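Local structure of inositol 2-dehydrogenase/D-chiro-inositol 3-dehydrogenase (Lactobacillus casei, 4MIY) at residues A[151-156]-A[179-184]; A[213-216]-A[222-225]; A[30-35]-A[59-64]; A[67-72]-A[291-296]. The protein oxidises myo-inositol and D-chiro-inositol to the corresponding keto-inositols, with NAD+ as the hydride acceptor. One frame throughout, in Å; residues are numbered along the deposited sequence.

Contact 1 (A[151-156]-A[179-184]); sequences VRASHI and DEMHWL
Val151 on strand 148-156 and Met181 on helix 168-185 bring the two backbones nearest, with their CA atoms 8.6 Å apart, a spacing bridged by side chains and crossed by no hydrogen bond. Most of the bridging falls to Met181. Its CG stands beside the backbone N (chi1 -57°) and the chain bends again at chi2 (-57°), which swings the thioether out over the strand. There SD lies 4.0 Å from CG1 of Val151, while the terminal methyl CE reaches on to CB of Ala153, 3.8 Å away. A long, flexible methionine suits this span, and alanine is small enough to take the methyl end-on. This is a helix laid against one face of the mixed sheet in the C-terminal alpha/beta domain of the Gfo/Idh/MocA family. The helix keeps its regular backbone bonding here, Leu184 N reaching Glu180 O at 2.9 Å. Val151 and Met181 both also touch Ile224 of the next strand, so the sulfur side chain sits in an apolar layer. Arg152 alternates to the far side of the strand, where its NH1 bonds to Ala153 O of the second subunit. At the helix, Glu180 OE1 forms a salt bridge with Arg127 NH1, giving its carboxylate, buried like the methionine beside it, a charged mate.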
loop_
_atom_site.group_PDB
_atom_site.type_symbol
_atom_site.label_atom_id
_atom_site.label_comp_id
_atom_site.label_asym_id
_atom_site.label_seq_id
_atom_site.Cartn_x
_atom_site.Cartn_y
_atom_site.Cartn_z
ATOM N N VAL A 151 11.245 1.327 -19.242
ATOM C CA VAL A 151 9.840 1.313 -18.905
ATOM C C VAL A 151 9.375 -0.139 -18.822
ATOM O O VAL A 151 9.640 -0.918 -19.696
ATOM C CB VAL A 151 8.977 2.054 -19.937
ATOM C CG1 VAL A 151 7.504 1.956 -19.611
ATOM C CG2 VAL A 151 9.367 3.483 -20.057
ATOM N N ARG A 152 8.722 -0.486 -17.731
ATOM C CA ARG A 152 8.148 -1.798 -17.596
ATOM C C ARG A 152 6.643 -1.707 -17.473
ATOM O O ARG A 152 6.144 -0.995 -16.670
ATOM C CB ARG A 152 8.720 -2.517 -16.410
ATOM C CG ARG A 152 10.150 -2.914 -16.601
ATOM C CD ARG A 152 10.717 -3.637 -15.446
ATOM N NE ARG A 152 11.474 -4.755 -15.904
ATOM C CZ ARG A 152 12.019 -5.683 -15.135
ATOM N NH1 ARG A 152 11.917 -5.631 -13.832
ATOM N NH2 ARG A 152 12.689 -6.644 -15.692
ATOM N N ALA A 153 5.933 -2.460 -18.290
ATOM C CA ALA A 153 4.509 -2.372 -18.334
ATOM C C ALA A 153 3.863 -3.739 -18.454
ATOM O O ALA A 153 4.479 -4.665 -18.891
ATOM C CB ALA A 153 4.080 -1.484 -19.456
ATOM N N SER A 154 2.614 -3.801 -18.043
ATOM C CA SER A 154 1.795 -5.009 -18.166
ATOM C C SER A 154 0.430 -4.663 -18.683
ATOM O O SER A 154 -0.141 -3.689 -18.314
ATOM C CB SER A 154 1.650 -5.744 -16.836
ATOM O OG SER A 154 2.891 -6.119 -16.338
ATOM N N HIS A 155 -0.051 -5.504 -19.577
ATOM C CA HIS A 155 -1.393 -5.446 -20.063
ATOM C C HIS A 155 -2.013 -6.817 -19.821
ATOM O O HIS A 155 -1.756 -7.745 -20.504
ATOM C CB HIS A 155 -1.425 -5.036 -21.542
ATOM C CG HIS A 155 -2.770 -4.603 -22.028
ATOM N ND1 HIS A 155 -2.937 -3.876 -23.180
ATOM C CD2 HIS A 155 -4.006 -4.831 -21.553
ATOM C CE1 HIS A 155 -4.213 -3.646 -23.370
ATOM N NE2 HIS A 155 -4.886 -4.216 -22.397
ATOM N N ILE A 156 -2.802 -6.867 -18.762
ATOM C CA ILE A 156 -3.338 -8.083 -18.194
ATOM C C ILE A 156 -4.857 -8.126 -18.408
ATOM O O ILE A 156 -5.566 -7.209 -18.092
ATOM C CB ILE A 156 -3.055 -8.158 -16.703
ATOM C CG1 ILE A 156 -1.569 -7.983 -16.398
ATOM C CG2 ILE A 156 -3.525 -9.447 -16.115
ATOM C CD1 ILE A 156 -0.699 -8.970 -17.014
ATOM N N ASP A 179 0.685 3.055 -28.832
ATOM C CA ASP A 179 0.431 4.464 -28.883
ATOM C C ASP A 179 0.955 5.225 -27.668
ATOM O O ASP A 179 1.446 6.319 -27.779
ATOM C CB ASP A 179 -1.027 4.769 -29.053
ATOM C CG ASP A 179 -1.307 6.246 -28.947
ATOM O OD1 ASP A 179 -1.068 6.976 -29.903
ATOM O OD2 ASP A 179 -1.719 6.669 -27.885
ATOM N N GLU A 180 0.857 4.607 -26.515
ATOM C CA GLU A 180 1.141 5.263 -25.241
ATOM C C GLU A 180 2.594 5.595 -24.999
ATOM O O GLU A 180 2.902 6.638 -24.543
ATOM C CB GLU A 180 0.660 4.338 -24.116
ATOM C CG GLU A 180 0.712 4.880 -22.748
ATOM C CD GLU A 180 0.244 3.866 -21.736
ATOM O OE1 GLU A 180 -0.907 3.502 -21.756
ATOM O OE2 GLU A 180 1.069 3.462 -20.930
ATOM N N MET A 181 3.488 4.691 -25.334
ATOM C CA MET A 181 4.863 4.874 -24.934
ATOM C C MET A 181 5.637 6.012 -25.597
ATOM O O MET A 181 6.384 6.675 -24.973
ATOM C CB MET A 181 5.649 3.570 -25.045
ATOM C CG MET A 181 5.077 2.410 -24.243
ATOM S SD MET A 181 4.930 2.797 -22.491
ATOM C CE MET A 181 4.077 1.320 -21.955
ATOM N N HIS A 182 5.454 6.173 -26.890
ATOM C CA HIS A 182 6.111 7.243 -27.576
ATOM C C HIS A 182 5.614 8.613 -27.121
ATOM O O HIS A 182 6.388 9.515 -27.004
ATOM C CB HIS A 182 6.110 7.043 -29.105
ATOM C CG HIS A 182 4.793 7.248 -29.775
ATOM N ND1 HIS A 182 4.355 8.476 -30.199
ATOM C CD2 HIS A 182 3.854 6.365 -30.167
ATOM C CE1 HIS A 182 3.171 8.344 -30.748
ATOM N NE2 HIS A 182 2.847 7.072 -30.755
ATOM N N TRP A 183 4.336 8.704 -26.802
ATOM C CA TRP A 183 3.769 9.899 -26.198
ATOM C C TRP A 183 4.288 10.141 -24.793
ATOM O O TRP A 183 4.673 11.193 -24.482
ATOM C CB TRP A 183 2.257 9.781 -26.175
ATOM C CG TRP A 183 1.507 10.710 -25.265
ATOM C CD1 TRP A 183 1.183 11.988 -25.511
ATOM C CD2 TRP A 183 0.938 10.400 -23.986
ATOM N NE1 TRP A 183 0.477 12.510 -24.466
ATOM C CE2 TRP A 183 0.299 11.538 -23.529
ATOM C CE3 TRP A 183 0.895 9.257 -23.196
ATOM C CZ2 TRP A 183 -0.338 11.573 -22.321
ATOM C CZ3 TRP A 183 0.272 9.320 -22.000
ATOM C CH2 TRP A 183 -0.337 10.447 -21.589
ATOM N N LEU A 184 4.297 9.097 -23.980
ATOM C CA LEU A 184 4.807 9.178 -22.629
ATOM C C LEU A 184 6.195 9.737 -22.555
ATOM O O LEU A 184 6.493 10.552 -21.752
ATOM C CB LEU A 184 4.826 7.782 -22.005
ATOM C CG LEU A 184 5.411 7.640 -20.584
ATOM C CD1 LEU A 184 4.587 8.329 -19.539
ATOM C CD2 LEU A 184 5.577 6.226 -20.217
#

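Contact 2 (A[213-216]-A[222-225])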
loop_
_atom_site.group_PDB
_atom_site.type_symbol
_atom_site.label_atom_id
_atom_site.label_comp_id
_atom_site.label_asym_id
_atom_site.label_seq_id
_atom_site.Cartn_x
_atom_site.Cartn_y
_atom_site.Cartn_z
ATOM N N LEU A 213 5.853 -11.258 -24.757
ATOM C CA LEU A 213 6.701 -10.214 -24.260
ATOM C C LEU A 213 7.085 -9.319 -25.410
ATOM O O LEU A 213 7.564 -9.800 -26.398
ATOM C CB LEU A 213 7.934 -10.805 -23.643
ATOM C CG LEU A 213 7.709 -11.674 -22.399
ATOM C CD1 LEU A 213 8.943 -12.413 -22.031
ATOM C CD2 LEU A 213 7.260 -10.829 -21.247
ATOM N N ALA A 214 6.834 -8.021 -25.275
ATOM C CA ALA A 214 7.172 -7.047 -26.290
ATOM C C ALA A 214 8.258 -6.131 -25.794
ATOM O O ALA A 214 8.115 -5.541 -24.761
ATOM C CB ALA A 214 5.957 -6.246 -26.671
ATOM N N THR A 215 9.348 -6.061 -26.524
ATOM C CA THR A 215 10.423 -5.161 -26.219
ATOM C C THR A 215 10.562 -4.115 -27.315
ATOM O O THR A 215 10.702 -4.437 -28.461
ATOM C CB THR A 215 11.759 -5.877 -26.040
ATOM O OG1 THR A 215 11.655 -6.839 -24.998
ATOM C CG2 THR A 215 12.809 -4.930 -25.689
ATOM N N LEU A 216 10.497 -2.864 -26.936
ATOM C CA LEU A 216 10.657 -1.784 -27.875
ATOM C C LEU A 216 11.850 -0.952 -27.484
ATOM O O LEU A 216 12.138 -0.819 -26.333
ATOM C CB LEU A 216 9.429 -0.882 -27.900
ATOM C CG LEU A 216 8.103 -1.418 -28.386
ATOM C CD1 LEU A 216 7.457 -2.280 -27.368
ATOM C CD2 LEU A 216 7.210 -0.282 -28.671
ATOM N N THR A 222 15.850 4.384 -24.554
ATOM C CA THR A 222 14.965 3.818 -23.582
ATOM C C THR A 222 14.470 2.486 -24.075
ATOM O O THR A 222 14.135 2.336 -25.199
ATOM C CB THR A 222 13.768 4.754 -23.350
ATOM O OG1 THR A 222 14.265 6.017 -22.945
ATOM C CG2 THR A 222 12.851 4.208 -22.267
ATOM N N VAL A 223 14.464 1.511 -23.186
ATOM C CA VAL A 223 13.925 0.220 -23.487
ATOM C C VAL A 223 12.612 0.004 -22.749
ATOM O O VAL A 223 12.516 0.227 -21.568
ATOM C CB VAL A 223 14.919 -0.893 -23.138
ATOM C CG1 VAL A 223 14.318 -2.208 -23.405
ATOM C CG2 VAL A 223 16.157 -0.735 -23.934
ATOM N N ILE A 224 11.629 -0.448 -23.502
ATOM C CA ILE A 224 10.314 -0.723 -23.012
ATOM C C ILE A 224 10.034 -2.224 -23.035
ATOM O O ILE A 224 10.137 -2.843 -24.044
ATOM C CB ILE A 224 9.262 0.013 -23.840
ATOM C CG1 ILE A 224 9.550 1.508 -23.848
ATOM C CG2 ILE A 224 7.900 -0.254 -23.318
ATOM C CD1 ILE A 224 9.210 2.145 -25.104
ATOM N N GLN A 225 9.719 -2.760 -21.869
ATOM C CA GLN A 225 9.343 -4.143 -21.722
ATOM C C GLN A 225 7.882 -4.282 -21.350
ATOM O O GLN A 225 7.510 -3.953 -20.264
ATOM C CB GLN A 225 10.199 -4.821 -20.658
ATOM C CG GLN A 225 11.665 -4.860 -20.960
ATOM C CD GLN A 225 12.467 -5.542 -19.914
ATOM O OE1 GLN A 225 12.220 -5.402 -18.774
ATOM N NE2 GLN A 225 13.418 -6.295 -20.322
HETATM O O HOH W 1 13.988 -7.130 -22.985
#
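A chi1 of -58° sets OG1 of Thr215 beside its backbone N and thereby leaves the methyl CG2 anti to that N; a chi1 of 178° puts CG1 of Val223 in the same position, with the result that the two methyls meet 3.9 Å apart on one face of the sheet. The strands belong to a beta hairpin, 212-218 followed by 223-229, in the C-terminal alpha/beta domain, and run antiparallel with axes 4.7 Å apart. Leu216 and Ile224 make the hydrogen-bonded pair. Leu216 N gives to Ile224 O at 2.9 Å, and Ile224 N returns a nearly straight bond to Leu216 O (177° at the hydrogen), also at 2.9 Å. Both carbonyls receive in their own plane. Ile224 O takes a further contact from CA of Thr215 at 3.2 Å, a CA-H...O approach common between antiparallel strands. Beta-branched residues suit these extended backbones, and the leucine and isoleucine share the opposite face, where CB of Leu216 meets CD1 of Ile224 at 4.1 Å and Leu185 of helix 168-185 covers the isoleucine. Thr215 and Gln225 form the non-hydrogen-bonded pair. Gln225 OE1 accepts from Arg152 NE of its own chain, and the glutamine side chain packs on Gln225 of the second subunit. The amide's other end gives a hydrogen from NE2 to a water at 2.8 Å, and that water also bonds Thr215 OG1.

Contact 3 (A[30-35]-A[59-64]). With NAD (nicotinamide-adenine-dinucleotide), chain E.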
loop_
_atom_site.group_PDB
_atom_site.type_symbol
_atom_site.label_atom_id
_atom_site.label_comp_id
_atom_site.label_asym_id
_atom_site.label_seq_id
_atom_site.Cartn_x
_atom_site.Cartn_y
_atom_site.Cartn_z
ATOM N N VAL A 30 -26.547 13.110 -31.586
ATOM C CA VAL A 30 -26.449 12.179 -32.685
ATOM C C VAL A 30 -27.687 12.350 -33.553
ATOM O O VAL A 30 -28.770 12.121 -33.122
ATOM C CB VAL A 30 -26.339 10.722 -32.242
ATOM C CG1 VAL A 30 -26.069 9.869 -33.398
ATOM C CG2 VAL A 30 -25.202 10.552 -31.320
ATOM N N VAL A 31 -27.454 12.804 -34.779
ATOM C CA VAL A 31 -28.513 13.104 -35.722
ATOM C C VAL A 31 -28.515 12.209 -36.954
ATOM O O VAL A 31 -29.402 12.298 -37.753
ATOM C CB VAL A 31 -28.441 14.583 -36.195
ATOM C CG1 VAL A 31 -28.411 15.509 -35.044
ATOM C CG2 VAL A 31 -27.267 14.792 -37.018
ATOM N N ALA A 32 -27.537 11.333 -37.085
ATOM C CA ALA A 32 -27.492 10.388 -38.195
ATOM C C ALA A 32 -26.685 9.177 -37.796
ATOM O O ALA A 32 -25.792 9.282 -36.996
ATOM C CB ALA A 32 -26.901 10.991 -39.376
ATOM N N VAL A 33 -27.019 8.048 -38.398
ATOM C CA VAL A 33 -26.307 6.806 -38.201
ATOM C C VAL A 33 -26.331 5.981 -39.464
ATOM O O VAL A 33 -27.207 6.136 -40.274
ATOM C CB VAL A 33 -26.922 5.936 -37.041
ATOM C CG1 VAL A 33 -26.840 6.621 -35.768
ATOM C CG2 VAL A 33 -28.335 5.618 -37.291
ATOM N N THR A 34 -25.340 5.129 -39.628
ATOM C CA THR A 34 -25.382 4.102 -40.641
ATOM C C THR A 34 -24.624 2.861 -40.186
ATOM O O THR A 34 -23.673 2.944 -39.460
ATOM C CB THR A 34 -24.848 4.607 -41.993
ATOM O OG1 THR A 34 -25.053 3.623 -43.001
ATOM C CG2 THR A 34 -23.397 4.928 -41.953
ATOM N N ASP A 35 -25.052 1.707 -40.670
ATOM C CA ASP A 35 -24.405 0.450 -40.375
ATOM C C ASP A 35 -24.661 -0.442 -41.611
ATOM O O ASP A 35 -25.666 -0.293 -42.253
ATOM C CB ASP A 35 -25.049 -0.118 -39.114
ATOM C CG ASP A 35 -24.252 -1.259 -38.478
ATOM O OD1 ASP A 35 -24.310 -2.363 -38.974
ATOM O OD2 ASP A 35 -23.591 -1.061 -37.459
ATOM N N THR A 59 -21.397 6.950 -47.548
ATOM C CA THR A 59 -21.293 8.006 -48.544
ATOM C C THR A 59 -22.461 8.983 -48.427
ATOM O O THR A 59 -22.295 10.181 -48.457
ATOM C CB THR A 59 -21.197 7.446 -49.997
ATOM O OG1 THR A 59 -19.953 6.775 -50.190
ATOM C CG2 THR A 59 -21.228 8.568 -50.965
ATOM N N SER A 60 -23.640 8.458 -48.242
ATOM C CA SER A 60 -24.787 9.298 -48.143
ATOM C C SER A 60 -24.852 10.073 -46.824
ATOM O O SER A 60 -25.480 11.106 -46.741
ATOM C CB SER A 60 -26.049 8.477 -48.302
ATOM O OG SER A 60 -26.058 7.381 -47.441
ATOM N N LEU A 61 -24.233 9.534 -45.789
ATOM C CA LEU A 61 -24.291 10.191 -44.489
ATOM C C LEU A 61 -23.423 11.396 -44.590
ATOM O O LEU A 61 -23.773 12.450 -44.136
ATOM C CB LEU A 61 -23.837 9.265 -43.342
ATOM C CG LEU A 61 -23.826 9.806 -41.901
ATOM C CD1 LEU A 61 -24.161 8.728 -40.930
ATOM C CD2 LEU A 61 -22.521 10.382 -41.555
ATOM N N LEU A 62 -22.294 11.202 -45.224
ATOM C CA LEU A 62 -21.286 12.204 -45.328
ATOM C C LEU A 62 -21.653 13.373 -46.216
ATOM O O LEU A 62 -20.975 14.357 -46.221
ATOM C CB LEU A 62 -20.001 11.597 -45.818
ATOM C CG LEU A 62 -19.254 10.727 -44.805
ATOM C CD1 LEU A 62 -18.134 9.980 -45.483
ATOM C CD2 LEU A 62 -18.679 11.550 -43.686
ATOM N N GLN A 63 -22.737 13.249 -46.949
ATOM C CA GLN A 63 -23.197 14.345 -47.774
ATOM C C GLN A 63 -24.215 15.184 -47.035
ATOM O O GLN A 63 -24.727 16.137 -47.573
ATOM C CB GLN A 63 -23.821 13.801 -49.033
ATOM C CG GLN A 63 -22.814 13.426 -50.079
ATOM C CD GLN A 63 -23.388 12.537 -51.187
ATOM O OE1 GLN A 63 -24.524 12.073 -51.117
ATOM N NE2 GLN A 63 -22.577 12.282 -52.204
ATOM N N ASP A 64 -24.534 14.814 -45.809
ATOM C CA ASP A 64 -25.488 15.572 -45.055
ATOM C C ASP A 64 -24.747 16.803 -44.566
ATOM O O ASP A 64 -23.777 16.698 -43.863
ATOM C CB ASP A 64 -26.057 14.771 -43.901
ATOM C CG ASP A 64 -27.067 15.525 -43.119
ATOM O OD1 ASP A 64 -27.068 16.749 -43.169
ATOM O OD2 ASP A 64 -27.860 14.908 -42.438
HETATM P PA NAD E . -18.692 -4.600 -33.562
HETATM O O1A NAD E . -18.450 -5.688 -34.488
HETATM O O2A NAD E . -19.564 -4.723 -32.489
HETATM O O5B NAD E . -19.393 -3.379 -34.289
HETATM C C5B NAD E . -19.006 -2.868 -35.498
HETATM C C4B NAD E . -20.248 -2.401 -36.270
HETATM O O4B NAD E . -19.782 -1.927 -37.505
HETATM C C3B NAD E . -21.193 -3.514 -36.700
HETATM O O3B NAD E . -22.480 -3.168 -36.393
HETATM C C2B NAD E . -20.979 -3.677 -38.180
HETATM O O2B NAD E . -22.134 -4.111 -38.857
HETATM C C1B NAD E . -20.649 -2.291 -38.588
HETATM N N9A NAD E . -19.895 -2.171 -39.816
HETATM C C8A NAD E . -18.940 -2.925 -40.263
HETATM N N7A NAD E . -18.411 -2.460 -41.387
HETATM C C5A NAD E . -19.059 -1.348 -41.674
HETATM C C6A NAD E . -19.059 -0.349 -42.724
HETATM N N6A NAD E . -18.226 -0.368 -43.735
HETATM N N1A NAD E . -19.891 0.657 -42.589
HETATM C C2A NAD E . -20.731 0.760 -41.627
HETATM N N3A NAD E . -20.819 -0.127 -40.660
HETATM C C4A NAD E . -20.014 -1.171 -40.639
HETATM O O3 NAD E . -17.236 -4.115 -33.186
HETATM P PN NAD E . -16.830 -3.010 -32.049
HETATM O O1N NAD E . -16.377 -3.721 -30.861
HETATM O O2N NAD E . -17.943 -2.188 -31.751
HETATM O O5D NAD E . -15.571 -2.339 -32.587
HETATM C C5D NAD E . -15.703 -1.304 -33.530
HETATM C C4D NAD E . -14.443 -0.511 -33.640
HETATM O O4D NAD E . -14.199 0.059 -32.366
HETATM C C3D NAD E . -13.282 -1.376 -33.998
HETATM O O3D NAD E . -12.425 -0.628 -34.803
HETATM C C2D NAD E . -12.681 -1.626 -32.618
HETATM O O2D NAD E . -11.340 -1.874 -32.798
HETATM C C1D NAD E . -12.912 -0.305 -31.940
HETATM N N1N NAD E . -12.852 -0.412 -30.482
HETATM C C2N NAD E . -11.992 0.338 -29.799
HETATM C C3N NAD E . -11.850 0.258 -28.429
HETATM C C7N NAD E . -10.870 1.142 -27.692
HETATM O O7N NAD E . -10.488 2.172 -28.148
HETATM N N7N NAD E . -10.518 0.734 -26.541
HETATM C C4N NAD E . -12.687 -0.606 -27.745
HETATM C C5N NAD E . -13.571 -1.353 -28.490
HETATM C C6N NAD E . -13.620 -1.243 -29.855
#
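Leu61 pushes CD1 onto the backbone and side chains of strand 28-34, where it lies 3.9 Å from CB of Ala32, 3.8 Å from the carbonyl carbon of Val33 and 4.0 Å from CG2 of Thr34. Alanine suits one end of this patch because its short side chain lets the branched leucine come down on the strand itself. In Leu61 a chi1 of 179° puts CG opposite the backbone N, which directs the branch at the strand. Thr34 offers its methyl to the leucine and spends its hydroxyl on Tyr55 O. One residue on, Asp35 lies just past the end of the strand in the NAD pocket, its carboxylate taking both adenosine ribose hydroxyls: O2B gives to OD1 at 2.8 Å and O3B to OD2 at 2.6 Å. An acidic residue at the C-terminal end of the second strand of a Rossmann fold is the familiar sign of an NAD-dependent enzyme. The amides of Asp37 and Thr10 bond OD1 and OD2 respectively and so fix the rotation of the carboxylate. An alanine here removes both carboxylate oxygens, and the adenosine ribose would probably be held less firmly and be freer to turn. Behind Leu61 the chain closes a type I turn, Asp64 N reaching Leu61 O at 3.0 Å. Around all this, strand 28-34 runs between strands 3-8 and 53-54, with helix 38-47 over Val33, while Leu61 also touches Val70 of strand 69-72.

Contact 4 (A[67-72]-A[291-296]); sequences IDAVFV and DEVAKS. Unlike the reference sequence in segment 291-296: Glu292 (reference Gln).
Val293, near the end of helix 279-294, rests its two methyls on the start of strand 69-72 and the residue before it: CG1 comes within 4.3 Å of CB of Asp68, and CG2 within 4.5 Å of CB of Ala69. This buried side is apolar and light in touch, and it is filled out by Val3 and Phe92, which Val293 also meets on the flanking strands. A small alanine admits the valine at this place, whereas Asp68 contributes only its CB and turns its carboxylate elsewhere, OD2 accepting from the backbone N of Lys4. The outer side of the helix is quite different. There Lys295 NZ pairs with Glu292 OE1 at 3.5 Å, a salt bridge within one turn of the chain, and neither residue touches the strand. Lys295 and Ser296 are exposed and meet a crystal neighbour. The helix ends in a Schellman motif: Ser296, with a positive phi of 55°, lets its N turn back to Val293 O at 2.8 Å, while Glu297 N reaches Glu292 O. A helix from the C-terminal part of the chain thus covers the N-terminal ends of the central strands of the parallel sheet, an association of late helix and nucleotide-binding fold that fits the two-domain Gfo/Idh/MocA architecture.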
loop_
_atom_site.group_PDB
_atom_site.type_symbol
_atom_site.label_atom_id
_atom_site.label_comp_id
_atom_site.label_asym_id
_atom_site.label_seq_id
_atom_site.Cartn_x
_atom_site.Cartn_y
_atom_site.Cartn_z
ATOM N N ILE A 67 -24.276 17.807 -40.605
ATOM C CA ILE A 67 -23.485 17.033 -39.669
ATOM C C ILE A 67 -22.135 17.697 -39.516
ATOM O O ILE A 67 -21.466 17.943 -40.470
ATOM C CB ILE A 67 -23.256 15.615 -40.154
ATOM C CG1 ILE A 67 -24.550 14.865 -40.309
ATOM C CG2 ILE A 67 -22.483 14.891 -39.167
ATOM C CD1 ILE A 67 -24.375 13.518 -40.781
ATOM N N ASP A 68 -21.753 17.969 -38.276
ATOM C CA ASP A 68 -20.536 18.665 -37.976
ATOM C C ASP A 68 -19.348 17.687 -37.897
ATOM O O ASP A 68 -18.260 17.992 -38.263
ATOM C CB ASP A 68 -20.698 19.387 -36.615
ATOM C CG ASP A 68 -21.708 20.525 -36.649
ATOM O OD1 ASP A 68 -21.555 21.389 -37.479
ATOM O OD2 ASP A 68 -22.611 20.557 -35.847
ATOM N N ALA A 69 -19.626 16.515 -37.365
ATOM C CA ALA A 69 -18.608 15.532 -37.104
ATOM C C ALA A 69 -19.131 14.119 -37.278
ATOM O O ALA A 69 -20.262 13.849 -37.067
ATOM C CB ALA A 69 -18.061 15.697 -35.694
ATOM N N VAL A 70 -18.223 13.254 -37.672
ATOM C CA VAL A 70 -18.510 11.848 -37.784
ATOM C C VAL A 70 -17.652 10.989 -36.857
ATOM O O VAL A 70 -16.515 11.258 -36.673
ATOM C CB VAL A 70 -18.426 11.349 -39.251
ATOM C CG1 VAL A 70 -19.432 12.085 -40.091
ATOM C CG2 VAL A 70 -17.082 11.536 -39.818
ATOM N N PHE A 71 -18.272 9.983 -36.285
ATOM C CA PHE A 71 -17.572 8.958 -35.535
ATOM C C PHE A 71 -17.513 7.691 -36.365
ATOM O O PHE A 71 -18.508 7.221 -36.794
ATOM C CB PHE A 71 -18.287 8.675 -34.217
ATOM C CG PHE A 71 -17.956 9.642 -33.126
ATOM C CD1 PHE A 71 -18.215 10.959 -33.266
ATOM C CD2 PHE A 71 -17.395 9.216 -31.971
ATOM C CE1 PHE A 71 -17.926 11.818 -32.268
ATOM C CE2 PHE A 71 -17.082 10.085 -31.016
ATOM C CZ PHE A 71 -17.363 11.373 -31.154
ATOM N N VAL A 72 -16.323 7.191 -36.610
ATOM C CA VAL A 72 -16.165 5.971 -37.390
ATOM C C VAL A 72 -15.867 4.824 -36.462
ATOM O O VAL A 72 -14.813 4.757 -35.894
ATOM C CB VAL A 72 -15.061 6.069 -38.369
ATOM C CG1 VAL A 72 -15.046 4.863 -39.254
ATOM C CG2 VAL A 72 -15.121 7.350 -39.162
ATOM N N ASP A 291 -15.698 19.366 -27.599
ATOM C CA ASP A 291 -15.355 20.719 -27.241
ATOM C C ASP A 291 -14.533 21.440 -28.309
ATOM O O ASP A 291 -14.697 22.596 -28.535
ATOM C CB ASP A 291 -14.567 20.751 -25.938
ATOM C CG ASP A 291 -15.385 20.381 -24.715
ATOM O OD1 ASP A 291 -16.599 20.257 -24.757
ATOM O OD2 ASP A 291 -14.775 20.267 -23.664
ATOM N N GLU A 292 -13.636 20.732 -28.955
ATOM C CA GLU A 292 -12.891 21.310 -30.038
ATOM C C GLU A 292 -13.767 21.619 -31.234
ATOM O O GLU A 292 -13.661 22.656 -31.808
ATOM C CB GLU A 292 -11.722 20.401 -30.440
ATOM C CG GLU A 292 -10.620 20.325 -29.427
ATOM C CD GLU A 292 -9.998 21.657 -29.110
ATOM O OE1 GLU A 292 -10.116 22.088 -27.976
ATOM O OE2 GLU A 292 -9.374 22.246 -29.980
ATOM N N VAL A 293 -14.628 20.698 -31.589
ATOM C CA VAL A 293 -15.500 20.883 -32.707
ATOM C C VAL A 293 -16.400 22.052 -32.456
ATOM O O VAL A 293 -16.622 22.867 -33.315
ATOM C CB VAL A 293 -16.353 19.648 -33.010
ATOM C CG1 VAL A 293 -17.226 19.915 -34.170
ATOM C CG2 VAL A 293 -15.467 18.490 -33.354
ATOM N N ALA A 294 -16.855 22.158 -31.233
ATOM C CA ALA A 294 -17.791 23.185 -30.875
ATOM C C ALA A 294 -17.216 24.578 -31.071
ATOM O O ALA A 294 -17.938 25.489 -31.341
ATOM C CB ALA A 294 -18.278 22.992 -29.452
ATOM N N LYS A 295 -15.921 24.727 -30.936
ATOM C CA LYS A 295 -15.334 26.004 -31.175
ATOM C C LYS A 295 -14.627 26.090 -32.522
ATOM O O LYS A 295 -13.909 27.020 -32.781
ATOM C CB LYS A 295 -14.463 26.441 -29.996
ATOM C CG LYS A 295 -13.337 25.587 -29.652
ATOM C CD LYS A 295 -12.752 25.972 -28.292
ATOM C CE LYS A 295 -11.620 25.048 -27.983
ATOM N NZ LYS A 295 -10.864 25.283 -26.729
ATOM N N SER A 296 -14.919 25.123 -33.390
ATOM C CA SER A 296 -14.404 25.100 -34.754
ATOM C C SER A 296 -12.881 25.172 -34.774
ATOM O O SER A 296 -12.288 25.876 -35.541
ATOM C CB SER A 296 -15.026 26.220 -35.598
ATOM O OG SER A 296 -16.409 26.095 -35.651
#

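Overall arrangement
The four contacts fall into two pairs on opposite sides of the chain's centre. Contact 3 lies wholly in the Rossmann part, while contact 4, its centre about 14 Å away, joins the same parallel sheet to helix 279-294 of the C-terminal part; Leu62 of the first touches Val70 of the second. Contacts 1 and 2, with centres about 9 Å apart, share the mixed sheet of the C-terminal domain, where strands 148-156 and 223-229 are neighbours, and both meet the second subunit. Centres of contacts 1 and 3 are about 36 Å apart. Along the chain, contact 3 closes first; contact 4 then spans 218 residues and encloses contacts 1 and 2, so helix 279-294 brings the chain back against the Rossmann sheet after most strands of the mixed sheet.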